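Local coordinates for protein beta-Ala-His dipeptidase (Homo sapiens, PDB 3DLJ) that hydrolyses Xaa-His dipeptides, above all carnosine and anserine, as a secreted zinc metallopeptidase of the M20A family that binds two zinc ions per subunit, at residues 120-125 with 457-462; 230-235 with 344-349; 278-283 with 320-325; 444-449 with 471-476. All blocks are in the same frame, centred on the assembly; numbering follows the deposited sequence.

Contact 1 of 4, residues 120-125 with 457-462; sequences DGWLTD and SQNEKI
Trp122 lies against the turn formed by Gln458 and Asn459, and these three residues carry most of the contact. The backbone of 458-459 runs over one face of the indole: Asn459 N sits 3.2 Å above the ring plane of Trp122, and Gln458 CA makes a CH-pi contact at 3.8 Å from the centroid of the five-membered ring, 21° off its normal. Farther along the six-membered ring, Trp122 CH2 approaches Glu460 N and CB.

The amide of Asn459 reads the backbone of the 120-125 loop at two points. Leu123 N donates to Asn459 OD1 over 2.8 Å, nearly straight, in the carbonyl plane and on a lone pair. In return Asn459 ND2 donates to Gly121 O at 3.1 Å, more bent and tilted from both planes. A water also donates to OD1 and links it to Thr124 OG1, so the oxygen accepts twice. Bent at chi2 (95°), the Gln458 side chain carries NE2 to Asp120 O at 3.2 Å; the carbonyl lies in the amide plane of Gln458, but the donor stands above the plane of that carbonyl.

Replacing Trp122 by an alanine removes the indole, and the backbone of Gln458 and Asn459 is then likely to lose its packing surface and the CH-pi contact.

Glu460 bonds Arg139 and the backbone N of Asp143, a zinc ligand, and His456, another, directly precedes Ser457. With both amides spent on loop carbonyls and one N-H, the chemistry implies a polar tie between the 120-125 loop and the segment leading out of the zinc site.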
loop_
_atom_site.group_PDB
_atom_site.type_symbol
_atom_site.label_atom_id
_atom_site.label_comp_id
_atom_site.label_asym_id
_atom_site.label_seq_id
_atom_site.Cartn_x
_atom_site.Cartn_y
_atom_site.Cartn_z
ATOM N N ASP A 120 5.525 18.397 8.229
ATOM C CA ASP A 120 6.379 17.263 7.857
ATOM C C ASP A 120 7.246 17.579 6.640
ATOM O O ASP A 120 8.211 16.874 6.393
ATOM C CB ASP A 120 5.561 16.000 7.537
ATOM C CG ASP A 120 4.723 15.500 8.707
ATOM O OD1 ASP A 120 5.084 15.775 9.887
ATOM O OD2 ASP A 120 3.688 14.812 8.419
ATOM N N GLY A 121 6.900 18.619 5.878
ATOM C CA GLY A 121 7.687 19.024 4.695
ATOM C C GLY A 121 6.871 19.176 3.413
ATOM O O GLY A 121 7.410 19.107 2.309
ATOM N N TRP A 122 5.567 19.380 3.559
ATOM C CA TRP A 122 4.658 19.573 2.422
ATOM C C TRP A 122 4.791 20.987 1.867
ATOM O O TRP A 122 4.830 21.945 2.634
ATOM C CB TRP A 122 3.218 19.359 2.873
ATOM C CG TRP A 122 2.809 17.924 3.055
ATOM C CD1 TRP A 122 3.075 17.112 4.133
ATOM C CD2 TRP A 122 2.041 17.136 2.139
ATOM N NE1 TRP A 122 2.519 15.867 3.931
ATOM C CE2 TRP A 122 1.884 15.855 2.714
ATOM C CE3 TRP A 122 1.469 17.389 0.883
ATOM C CZ2 TRP A 122 1.171 14.830 2.076
ATOM C CZ3 TRP A 122 0.778 16.372 0.252
ATOM C CH2 TRP A 122 0.617 15.112 0.859
ATOM N N LEU A 123 4.872 21.106 0.543
ATOM C CA LEU A 123 4.906 22.401 -0.137
ATOM C C LEU A 123 3.501 22.907 -0.427
ATOM O O LEU A 123 3.315 24.033 -0.884
ATOM C CB LEU A 123 5.692 22.320 -1.464
ATOM C CG LEU A 123 7.080 21.659 -1.483
ATOM C CD1 LEU A 123 7.690 21.853 -2.857
ATOM C CD2 LEU A 123 8.015 22.205 -0.407
ATOM N N THR A 124 2.516 22.054 -0.186
ATOM C CA THR A 124 1.111 22.396 -0.348
ATOM C C THR A 124 0.381 21.937 0.898
ATOM O O THR A 124 0.922 21.183 1.715
ATOM C CB THR A 124 0.485 21.696 -1.587
ATOM O OG1 THR A 124 0.569 20.272 -1.438
ATOM C CG2 THR A 124 1.173 22.126 -2.889
ATOM N N ASP A 125 -0.849 22.401 1.061
ATOM C CA ASP A 125 -1.714 21.890 2.114
ATOM C C ASP A 125 -2.119 20.448 1.726
ATOM O O ASP A 125 -2.793 20.249 0.707
ATOM C CB ASP A 125 -2.924 22.820 2.272
ATOM C CG ASP A 125 -3.878 22.365 3.353
ATOM O OD1 ASP A 125 -3.870 21.179 3.699
ATOM O OD2 ASP A 125 -4.671 23.187 3.851
ATOM N N SER A 457 4.231 9.614 2.051
ATOM C CA SER A 457 5.277 10.626 2.173
ATOM C C SER A 457 4.677 12.003 2.046
ATOM O O SER A 457 3.493 12.132 1.753
ATOM C CB SER A 457 6.311 10.482 1.054
ATOM O OG SER A 457 6.868 9.189 1.106
ATOM N N GLN A 458 5.518 13.012 2.251
ATOM C CA GLN A 458 5.192 14.405 1.988
ATOM C C GLN A 458 5.082 14.572 0.489
ATOM O O GLN A 458 5.833 13.944 -0.259
ATOM C CB GLN A 458 6.298 15.346 2.490
ATOM C CG GLN A 458 6.882 14.992 3.837
ATOM C CD GLN A 458 8.144 14.165 3.717
ATOM O OE1 GLN A 458 8.225 13.241 2.915
ATOM N NE2 GLN A 458 9.149 14.506 4.521
ATOM N N ASN A 459 4.155 15.426 0.066
ATOM C CA ASN A 459 3.977 15.787 -1.348
ATOM C C ASN A 459 3.597 14.601 -2.241
ATOM O O ASN A 459 4.093 14.463 -3.364
ATOM C CB ASN A 459 5.204 16.570 -1.847
ATOM C CG ASN A 459 5.517 17.777 -0.957
ATOM O OD1 ASN A 459 4.663 18.636 -0.762
ATOM N ND2 ASN A 459 6.713 17.821 -0.388
ATOM N N GLU A 460 2.730 13.738 -1.705
ATOM C CA GLU A 460 2.003 12.727 -2.475
ATOM C C GLU A 460 1.187 13.377 -3.596
ATOM O O GLU A 460 0.601 14.421 -3.401
ATOM C CB GLU A 460 1.032 11.955 -1.563
ATOM C CG GLU A 460 0.314 10.841 -2.302
ATOM C CD GLU A 460 -0.711 10.114 -1.490
ATOM O OE1 GLU A 460 -0.739 10.236 -0.226
ATOM O OE2 GLU A 460 -1.484 9.362 -2.131
ATOM N N LYS A 461 1.137 12.729 -4.750
ATOM C CA LYS A 461 0.335 13.186 -5.891
ATOM C C LYS A 461 -0.149 11.959 -6.658
ATOM O O LYS A 461 0.364 10.849 -6.468
ATOM C CB LYS A 461 1.185 14.054 -6.846
ATOM C CG LYS A 461 2.436 13.300 -7.297
ATOM C CD LYS A 461 2.907 13.664 -8.647
ATOM C CE LYS A 461 4.130 12.852 -9.066
ATOM N NZ LYS A 461 3.751 11.685 -9.905
ATOM N N ILE A 462 -1.129 12.180 -7.532
ATOM C CA ILE A 462 -1.346 11.332 -8.672
ATOM C C ILE A 462 -1.280 12.250 -9.889
ATOM O O ILE A 462 -1.750 13.401 -9.818
ATOM C CB ILE A 462 -2.681 10.522 -8.598
ATOM C CG1 ILE A 462 -2.677 9.402 -9.663
ATOM C CG2 ILE A 462 -3.937 11.452 -8.687
ATOM C CD1 ILE A 462 -3.835 8.462 -9.589
HETATM O O HOH W 1 2.849 19.307 -2.295
#

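Contact 2 of 4, residues 230-235 with 344-349; sequences EVKCRD and PGRVIG
Arg346 reaches across to residues 230-235 and meets Lys232, Asp235 and Glu230 in turn. Its CB leaves the strand on the same face as Lys232, Glu230 and Ile348. CG, anti to the backbone N (chi1 -155°), packs at 3.6 Å from Lys232 CB and equally near Lys232 CG, the two chains passing at a slant. Arg346 CD continues beside Lys232 CD and comes within 3.5 Å of Asp235 OD2. A bend at chi3 of Arg346 (95°) then turns the guanidinium toward Glu230, whose extended chain brings the carboxylate over one face in the model. A salt bridge runs from Arg346 NH2 to Glu230 OE2, and NE and NH1 also face that oxygen, but OE2 sits too close to the group for these details to be relied on.

The backbones pair as neighbouring antiparallel strands, 216-232 and 346-355, in a mixed sheet. With helix 250-258 against it, this sheet is consistent with the dimerisation domain of M20 peptidases, well away from the zinc site. Val231 and Val347 form a hydrogen-bonded pair: Val231 N donates to Val347 O at 2.9 Å, and Val347 N to Val231 O at 3.1 Å. Glu230 with Ile348 and Lys232 with Arg346 are the non-hydrogen-bonded pairs to either side. On the opposite face Val231 and Val347 turn toward helix 250-258, where Leu257 and Leu254 meet them.

Past the strand end, Cys233 N donates to Gly345 O in a straight bond of 2.9 Å. Lys232 NZ reaches Asp235 OD2 at 3.3 Å, meeting the carboxylate from above its plane in a salt bridge.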
loop_
_atom_site.group_PDB
_atom_site.type_symbol
_atom_site.label_atom_id
_atom_site.label_comp_id
_atom_site.label_asym_id
_atom_site.label_seq_id
_atom_site.Cartn_x
_atom_site.Cartn_y
_atom_site.Cartn_z
ATOM N N GLU A 230 12.426 -2.558 22.308
ATOM C CA GLU A 230 12.395 -1.704 23.480
ATOM C C GLU A 230 13.618 -1.914 24.377
ATOM O O GLU A 230 13.950 -3.038 24.749
ATOM C CB GLU A 230 11.090 -1.909 24.252
ATOM C CG GLU A 230 10.849 -0.885 25.374
ATOM C CD GLU A 230 9.693 -1.289 26.315
ATOM O OE1 GLU A 230 9.804 -2.297 27.026
ATOM O OE2 GLU A 230 8.669 -0.584 26.344
ATOM N N VAL A 231 14.313 -0.822 24.683
ATOM C CA VAL A 231 15.323 -0.843 25.725
ATOM C C VAL A 231 14.880 0.104 26.851
ATOM O O VAL A 231 14.637 1.285 26.623
ATOM C CB VAL A 231 16.769 -0.494 25.209
ATOM C CG1 VAL A 231 17.776 -0.728 26.312
ATOM C CG2 VAL A 231 17.155 -1.318 23.986
ATOM N N LYS A 232 14.785 -0.422 28.066
ATOM C CA LYS A 232 14.224 0.320 29.194
ATOM C C LYS A 232 15.146 0.308 30.405
ATOM O O LYS A 232 15.577 -0.751 30.854
ATOM C CB LYS A 232 12.853 -0.239 29.576
ATOM C CG LYS A 232 12.285 0.427 30.813
ATOM C CD LYS A 232 10.938 -0.087 31.239
ATOM C CE LYS A 232 10.728 0.216 32.740
ATOM N NZ LYS A 232 9.287 0.361 33.086
ATOM N N CYS A 233 15.442 1.506 30.909
ATOM C CA CYS A 233 16.110 1.716 32.202
ATOM C C CYS A 233 15.030 1.935 33.279
ATOM O O CYS A 233 14.678 1.030 34.035
ATOM C CB CYS A 233 17.069 2.930 32.103
ATOM S SG CYS A 233 18.117 3.280 33.588
ATOM N N ARG A 234 14.483 3.142 33.322
ATOM C CA ARG A 234 13.304 3.420 34.108
ATOM C C ARG A 234 12.486 4.233 33.149
ATOM O O ARG A 234 12.953 4.535 32.055
ATOM C CB ARG A 234 13.642 4.237 35.346
ATOM C CG ARG A 234 14.398 5.516 35.021
ATOM C CD ARG A 234 14.606 6.388 36.247
ATOM N NE ARG A 234 14.755 7.774 35.816
ATOM C CZ ARG A 234 15.235 8.757 36.565
ATOM N NH1 ARG A 234 15.634 8.510 37.807
ATOM N NH2 ARG A 234 15.329 9.985 36.061
ATOM N N ASP A 235 11.273 4.574 33.548
ATOM C CA ASP A 235 10.354 5.312 32.707
ATOM C C ASP A 235 10.750 6.781 32.588
ATOM O O ASP A 235 10.582 7.368 31.535
ATOM C CB ASP A 235 8.922 5.216 33.275
ATOM C CG ASP A 235 8.182 3.956 32.825
ATOM O OD1 ASP A 235 7.181 3.627 33.486
ATOM O OD2 ASP A 235 8.578 3.307 31.824
ATOM N N PRO A 344 17.044 9.706 27.370
ATOM C CA PRO A 344 15.761 8.969 27.351
ATOM C C PRO A 344 15.802 7.732 28.251
ATOM O O PRO A 344 16.782 7.006 28.221
ATOM C CB PRO A 344 15.623 8.548 25.881
ATOM C CG PRO A 344 16.414 9.569 25.128
ATOM C CD PRO A 344 17.564 9.941 26.002
ATOM N N GLY A 345 14.760 7.511 29.049
ATOM C CA GLY A 345 14.711 6.357 29.939
ATOM C C GLY A 345 14.229 5.088 29.240
ATOM O O GLY A 345 14.637 3.987 29.578
ATOM N N ARG A 346 13.372 5.238 28.240
ATOM C CA ARG A 346 12.780 4.096 27.569
ATOM C C ARG A 346 12.590 4.446 26.112
ATOM O O ARG A 346 11.893 5.414 25.771
ATOM C CB ARG A 346 11.402 3.787 28.194
ATOM C CG ARG A 346 10.950 2.354 28.051
ATOM C CD ARG A 346 9.554 2.179 28.689
ATOM N NE ARG A 346 8.528 2.309 27.663
ATOM C CZ ARG A 346 7.521 1.459 27.504
ATOM N NH1 ARG A 346 6.640 1.647 26.512
ATOM N NH2 ARG A 346 7.394 0.427 28.345
ATOM N N VAL A 347 13.187 3.636 25.253
ATOM C CA VAL A 347 13.179 3.890 23.819
ATOM C C VAL A 347 12.813 2.617 23.052
ATOM O O VAL A 347 13.084 1.497 23.524
ATOM C CB VAL A 347 14.570 4.411 23.357
ATOM C CG1 VAL A 347 14.806 5.808 23.874
ATOM C CG2 VAL A 347 15.680 3.471 23.861
ATOM N N ILE A 348 12.184 2.789 21.890
ATOM C CA ILE A 348 11.763 1.673 21.041
ATOM C C ILE A 348 12.260 1.904 19.610
ATOM O O ILE A 348 11.834 2.848 18.935
ATOM C CB ILE A 348 10.185 1.476 21.020
ATOM C CG1 ILE A 348 9.576 1.576 22.429
ATOM C CG2 ILE A 348 9.791 0.097 20.411
ATOM C CD1 ILE A 348 8.083 1.326 22.472
ATOM N N GLY A 349 13.158 1.039 19.156
ATOM C CA GLY A 349 13.618 1.069 17.784
ATOM C C GLY A 349 12.603 0.367 16.897
ATOM O O GLY A 349 11.986 -0.611 17.311
#

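Contact 3 of 4, residues 278-283 with 320-325; sequences VPLTEE and WRYPSL
The turn that follows helix 312-320 meets the loop leading into helix 282-289 through Arg321, the first residue to leave helical geometry, whose guanidinium grips the carbonyl of Val278. Arg321 NH2 donates to Val278 O at 2.7 Å with an N-H...O angle of 154°. The oxygen lies at the guanidinium edge, tilted slightly from its plane, whereas the nitrogen stands 48° out of the carbonyl plane. NH1 adds a weak bond to the same oxygen. A water donates to Val278 O and accepts from NH1, bridging the pair a second time.

The arginine gets there by folding: chi1 (66°) puts CG between the backbone N and the carbonyl carbon, and bends at chi2 and chi3 bring the head round. Its CD lies over one face of the Tyr322 ring, 3.8 Å above the plane.

Residues 320-325 run from helix 312-320 into strand 324-331, while Val278 is bonded by its backbone to Pro357, just past strand 346-355 of the same sheet. Glu284, in helix 282-289, takes Arg321 NE in a salt bridge, tying the same side chain to a second element.

Leu280 adds apolar packing to this surface contact. Its CB lies over one guanidinium face, offset toward the rim, and its CD1 is 4.1 Å from Arg321 NE. The other methyl, CD2, comes within 3.6 Å of Tyr322 OH, the two side chains meeting at about a right angle.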
loop_
_atom_site.group_PDB
_atom_site.type_symbol
_atom_site.label_atom_id
_atom_site.label_comp_id
_atom_site.label_asym_id
_atom_site.label_seq_id
_atom_site.Cartn_x
_atom_site.Cartn_y
_atom_site.Cartn_z
ATOM N N VAL A 278 14.921 -18.342 -2.354
ATOM C CA VAL A 278 15.086 -19.250 -3.511
ATOM C C VAL A 278 16.326 -18.880 -4.334
ATOM O O VAL A 278 16.603 -17.686 -4.523
ATOM C CB VAL A 278 13.845 -19.381 -4.445
ATOM C CG1 VAL A 278 12.685 -20.011 -3.703
ATOM C CG2 VAL A 278 13.453 -18.071 -5.045
ATOM N N PRO A 279 17.062 -19.900 -4.821
ATOM C CA PRO A 279 18.249 -19.638 -5.633
ATOM C C PRO A 279 17.888 -18.913 -6.924
ATOM O O PRO A 279 16.899 -19.261 -7.568
ATOM C CB PRO A 279 18.785 -21.050 -5.960
ATOM C CG PRO A 279 18.172 -21.951 -4.964
ATOM C CD PRO A 279 16.822 -21.350 -4.657
ATOM N N LEU A 280 18.675 -17.899 -7.269
ATOM C CA LEU A 280 18.572 -17.245 -8.566
ATOM C C LEU A 280 18.954 -18.223 -9.673
ATOM O O LEU A 280 20.009 -18.878 -9.583
ATOM C CB LEU A 280 19.475 -16.007 -8.611
ATOM C CG LEU A 280 19.357 -15.105 -9.838
ATOM C CD1 LEU A 280 17.913 -14.711 -10.127
ATOM C CD2 LEU A 280 20.241 -13.875 -9.673
ATOM N N THR A 281 18.083 -18.348 -10.686
ATOM C CA THR A 281 18.330 -19.209 -11.858
ATOM C C THR A 281 18.490 -18.379 -13.128
ATOM O O THR A 281 18.111 -17.215 -13.174
ATOM C CB THR A 281 17.202 -20.268 -12.107
ATOM O OG1 THR A 281 15.937 -19.629 -12.331
ATOM C CG2 THR A 281 17.082 -21.243 -10.943
ATOM N N GLU A 282 19.085 -18.995 -14.146
ATOM C CA GLU A 282 19.129 -18.482 -15.521
ATOM C C GLU A 282 17.767 -17.990 -16.062
ATOM O O GLU A 282 17.676 -16.897 -16.610
ATOM C CB GLU A 282 19.706 -19.580 -16.426
ATOM C CG GLU A 282 19.145 -19.664 -17.848
ATOM C CD GLU A 282 19.723 -18.613 -18.784
ATOM O OE1 GLU A 282 19.748 -18.873 -20.014
ATOM O OE2 GLU A 282 20.152 -17.535 -18.297
ATOM N N GLU A 283 16.739 -18.825 -15.918
ATOM C CA GLU A 283 15.373 -18.522 -16.322
ATOM C C GLU A 283 14.907 -17.214 -15.695
ATOM O O GLU A 283 14.384 -16.326 -16.385
ATOM C CB GLU A 283 14.440 -19.635 -15.850
ATOM C CG GLU A 283 13.514 -20.135 -16.920
ATOM C CD GLU A 283 12.048 -20.052 -16.532
ATOM O OE1 GLU A 283 11.688 -19.212 -15.669
ATOM O OE2 GLU A 283 11.247 -20.818 -17.116
ATOM N N TRP A 320 12.367 -6.910 -5.592
ATOM C CA TRP A 320 11.300 -7.885 -5.784
ATOM C C TRP A 320 11.529 -9.268 -5.189
ATOM O O TRP A 320 10.578 -9.927 -4.779
ATOM C CB TRP A 320 10.979 -8.045 -7.270
ATOM C CG TRP A 320 10.495 -6.802 -7.968
ATOM C CD1 TRP A 320 10.080 -5.615 -7.392
ATOM C CD2 TRP A 320 10.341 -6.636 -9.378
ATOM N NE1 TRP A 320 9.705 -4.728 -8.361
ATOM C CE2 TRP A 320 9.856 -5.325 -9.592
ATOM C CE3 TRP A 320 10.568 -7.478 -10.494
ATOM C CZ2 TRP A 320 9.593 -4.829 -10.873
ATOM C CZ3 TRP A 320 10.316 -6.986 -11.763
ATOM C CH2 TRP A 320 9.832 -5.668 -11.942
ATOM N N ARG A 321 12.777 -9.711 -5.172
ATOM C CA ARG A 321 13.067 -11.126 -4.907
ATOM C C ARG A 321 14.232 -11.380 -3.937
ATOM O O ARG A 321 14.581 -12.529 -3.649
ATOM C CB ARG A 321 13.213 -11.909 -6.232
ATOM C CG ARG A 321 14.414 -11.536 -7.111
ATOM C CD ARG A 321 15.679 -12.324 -6.700
ATOM N NE ARG A 321 15.540 -13.767 -6.925
ATOM C CZ ARG A 321 16.134 -14.719 -6.196
ATOM N NH1 ARG A 321 16.901 -14.405 -5.157
ATOM N NH2 ARG A 321 15.956 -15.997 -6.490
ATOM N N TYR A 322 14.818 -10.296 -3.434
ATOM C CA TYR A 322 15.738 -10.376 -2.304
ATOM C C TYR A 322 15.116 -9.692 -1.077
ATOM O O TYR A 322 14.366 -8.732 -1.215
ATOM C CB TYR A 322 17.089 -9.750 -2.642
ATOM C CG TYR A 322 17.945 -10.533 -3.623
ATOM C CD1 TYR A 322 18.219 -10.019 -4.887
ATOM C CD2 TYR A 322 18.513 -11.758 -3.281
ATOM C CE1 TYR A 322 19.020 -10.688 -5.787
ATOM C CE2 TYR A 322 19.314 -12.436 -4.175
ATOM C CZ TYR A 322 19.559 -11.897 -5.437
ATOM O OH TYR A 322 20.363 -12.554 -6.358
ATOM N N PRO A 323 15.416 -10.199 0.141
ATOM C CA PRO A 323 14.908 -9.526 1.330
ATOM C C PRO A 323 15.617 -8.177 1.531
ATOM O O PRO A 323 16.689 -7.948 0.981
ATOM C CB PRO A 323 15.263 -10.512 2.456
ATOM C CG PRO A 323 16.423 -11.236 1.960
ATOM C CD PRO A 323 16.231 -11.377 0.484
ATOM N N SER A 324 15.010 -7.275 2.287
ATOM C CA SER A 324 15.615 -5.989 2.527
ATOM C C SER A 324 15.306 -5.582 3.963
ATOM O O SER A 324 14.273 -5.998 4.523
ATOM C CB SER A 324 15.082 -4.951 1.528
ATOM O OG SER A 324 13.744 -4.589 1.827
ATOM N N LEU A 325 16.191 -4.793 4.564
ATOM C CA LEU A 325 15.995 -4.333 5.929
ATOM C C LEU A 325 16.042 -2.805 5.992
ATOM O O LEU A 325 16.991 -2.194 5.489
ATOM C CB LEU A 325 17.014 -4.985 6.875
ATOM C CG LEU A 325 16.823 -4.744 8.388
ATOM C CD1 LEU A 325 17.519 -5.825 9.146
ATOM C CD2 LEU A 325 17.310 -3.348 8.863
HETATM O O HOH W 2 19.209 -16.250 -3.945
#

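Contact 4 of 4, residues 444-449 with 471-476; sequences VLIPLG and TKLFAA
Ile446 and Leu448 meet Leu473 and Phe474 of helix 464-482 by apolar contact alone; no hydrogen bond joins the two segments.

Methyl-to-methyl packing comes first. Ile446 CG2 touches Leu473 CD2 at 3.6 Å, and Leu448 CD2 approaches that same methyl at 4.0 Å, so a single branch of Leu473 serves both partners. With CG anti to its backbone N (chi1 175°), Leu473 extends from the helix toward the 444-449 segment. Leu448 and Leu473 slide past each other in opposite directions, whereas Ile446 and Leu473 pass at a slant.

Helix 464-482 packs here against the segment that follows edge strand 444-445 of the six-stranded mixed sheet in the zinc-binding domain. Leu448 itself lies about 11 Å from a bound zinc ion, measured from its side chain. Leu473 also meets Ala411 and Ile412 of helix 403-416.

Aliphatic-to-ring contacts complete the set. Leu448 CD1 comes to 3.8 Å from Phe474 CE2, with Leu448 CG near CZ, and Ile446 CG2 stands 4.2 Å from Phe474 CE1, so the far end of the ring is bordered by both residues. Phe474 also meets Trp151 of helix 141-160 edge-to-face. With an alanine in place of Leu448, both branches are gone, and Leu473 CD2 and Phe474 CE2 are likely to lose a neighbour, leaving the ring less firmly held.

Polar links lead elsewhere. The carbonyl of Ile446 accepts from Ser205 OG, and that of Leu448 from Asn466 ND2 near the start of helix 464-482.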
loop_
_atom_site.group_PDB
_atom_site.type_symbol
_atom_site.label_atom_id
_atom_site.label_comp_id
_atom_site.label_asym_id
_atom_site.label_seq_id
_atom_site.Cartn_x
_atom_site.Cartn_y
_atom_site.Cartn_z
ATOM N N VAL A 444 -6.251 -9.562 -9.254
ATOM C CA VAL A 444 -5.401 -8.888 -10.242
ATOM C C VAL A 444 -5.020 -7.482 -9.766
ATOM O O VAL A 444 -5.884 -6.670 -9.414
ATOM C CB VAL A 444 -6.064 -8.846 -11.662
ATOM C CG1 VAL A 444 -7.463 -8.256 -11.591
ATOM C CG2 VAL A 444 -5.205 -8.063 -12.658
ATOM N N LEU A 445 -3.727 -7.196 -9.747
ATOM C CA LEU A 445 -3.276 -5.866 -9.351
ATOM C C LEU A 445 -3.029 -4.966 -10.555
ATOM O O LEU A 445 -2.099 -5.179 -11.326
ATOM C CB LEU A 445 -2.033 -5.923 -8.449
ATOM C CG LEU A 445 -2.058 -6.852 -7.237
ATOM C CD1 LEU A 445 -0.694 -6.824 -6.608
ATOM C CD2 LEU A 445 -3.111 -6.452 -6.232
ATOM N N ILE A 446 -3.878 -3.952 -10.699
ATOM C CA ILE A 446 -3.747 -2.978 -11.782
ATOM C C ILE A 446 -3.274 -1.629 -11.223
ATOM O O ILE A 446 -4.070 -0.846 -10.732
ATOM C CB ILE A 446 -5.072 -2.818 -12.579
ATOM C CG1 ILE A 446 -5.656 -4.209 -12.921
ATOM C CG2 ILE A 446 -4.832 -1.999 -13.837
ATOM C CD1 ILE A 446 -7.003 -4.195 -13.649
ATOM N N PRO A 447 -1.966 -1.362 -11.312
ATOM C CA PRO A 447 -1.413 -0.122 -10.797
ATOM C C PRO A 447 -1.863 1.066 -11.652
ATOM O O PRO A 447 -1.841 0.966 -12.869
ATOM C CB PRO A 447 0.105 -0.346 -10.889
ATOM C CG PRO A 447 0.298 -1.407 -11.956
ATOM C CD PRO A 447 -0.950 -2.237 -11.945
ATOM N N LEU A 448 -2.304 2.159 -11.008
ATOM C CA LEU A 448 -2.567 3.429 -11.710
ATOM C C LEU A 448 -1.504 4.486 -11.412
ATOM O O LEU A 448 -1.330 5.442 -12.182
ATOM C CB LEU A 448 -3.959 4.005 -11.386
ATOM C CG LEU A 448 -5.247 3.374 -11.926
ATOM C CD1 LEU A 448 -6.368 4.422 -11.994
ATOM C CD2 LEU A 448 -5.007 2.777 -13.264
ATOM N N GLY A 449 -0.783 4.301 -10.312
ATOM C CA GLY A 449 0.209 5.272 -9.886
ATOM C C GLY A 449 1.515 5.280 -10.653
ATOM O O GLY A 449 1.939 4.262 -11.192
ATOM N N THR A 471 -8.989 5.787 -15.685
ATOM C CA THR A 471 -10.432 5.669 -15.805
ATOM C C THR A 471 -10.837 4.936 -17.095
ATOM O O THR A 471 -11.714 4.057 -17.069
ATOM C CB THR A 471 -11.123 7.074 -15.719
ATOM O OG1 THR A 471 -10.655 7.789 -14.554
ATOM C CG2 THR A 471 -12.642 6.946 -15.682
ATOM N N LYS A 472 -10.190 5.280 -18.207
ATOM C CA LYS A 472 -10.380 4.586 -19.484
ATOM C C LYS A 472 -9.935 3.128 -19.471
ATOM O O LYS A 472 -10.589 2.260 -20.088
ATOM C CB LYS A 472 -9.644 5.320 -20.596
ATOM C CG LYS A 472 -10.266 6.636 -20.936
ATOM C CD LYS A 472 -9.213 7.577 -21.440
ATOM C CE LYS A 472 -9.819 8.844 -21.939
ATOM N NZ LYS A 472 -8.895 9.397 -22.934
ATOM N N LEU A 473 -8.821 2.872 -18.778
ATOM C CA LEU A 473 -8.292 1.529 -18.601
ATOM C C LEU A 473 -9.338 0.648 -17.926
ATOM O O LEU A 473 -9.609 -0.481 -18.372
ATOM C CB LEU A 473 -7.008 1.554 -17.754
ATOM C CG LEU A 473 -6.393 0.206 -17.366
ATOM C CD1 LEU A 473 -6.003 -0.496 -18.624
ATOM C CD2 LEU A 473 -5.177 0.379 -16.490
ATOM N N PHE A 474 -9.917 1.155 -16.846
ATOM C CA PHE A 474 -10.962 0.427 -16.164
ATOM C C PHE A 474 -12.191 0.187 -17.062
ATOM O O PHE A 474 -12.790 -0.899 -17.044
ATOM C CB PHE A 474 -11.333 1.127 -14.832
ATOM C CG PHE A 474 -10.283 1.009 -13.747
ATOM C CD1 PHE A 474 -9.435 -0.107 -13.669
ATOM C CD2 PHE A 474 -10.170 2.001 -12.758
ATOM C CE1 PHE A 474 -8.470 -0.224 -12.636
ATOM C CE2 PHE A 474 -9.201 1.900 -11.698
ATOM C CZ PHE A 474 -8.364 0.787 -11.642
ATOM N N ALA A 475 -12.586 1.204 -17.826
ATOM C CA ALA A 475 -13.686 1.060 -18.820
ATOM C C ALA A 475 -13.439 -0.089 -19.841
ATOM O O ALA A 475 -14.289 -0.983 -20.021
ATOM C CB ALA A 475 -13.926 2.388 -19.536
ATOM N N ALA A 476 -12.269 -0.080 -20.481
ATOM C CA ALA A 476 -11.870 -1.156 -21.394
ATOM C C ALA A 476 -11.887 -2.548 -20.715
ATOM O O ALA A 476 -12.277 -3.558 -21.334
ATOM C CB ALA A 476 -10.482 -0.861 -21.982
#

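Contact 4 is buried and wholly apolar, whereas contact 1 is partly buried and relies on side-chain amides bonded to backbone, with an indole face beneath. These two share the C-terminal part of the chain: strand 461-463 leads into helix 464-482, and their nearest atoms are about 5 Å apart. Contacts 2 and 3 reach another sheet, through strands 346-355 and 324-331 respectively, with centres 36 Å apart. Contact 2 combines regular strand pairing with charged side chains and Ile348 on one face, valines on the other; contact 3, at the surface, has no strand pairing between its segments and depends largely on one arginine. Contacts 2 and 4 lie on opposite sides of the chain's centre.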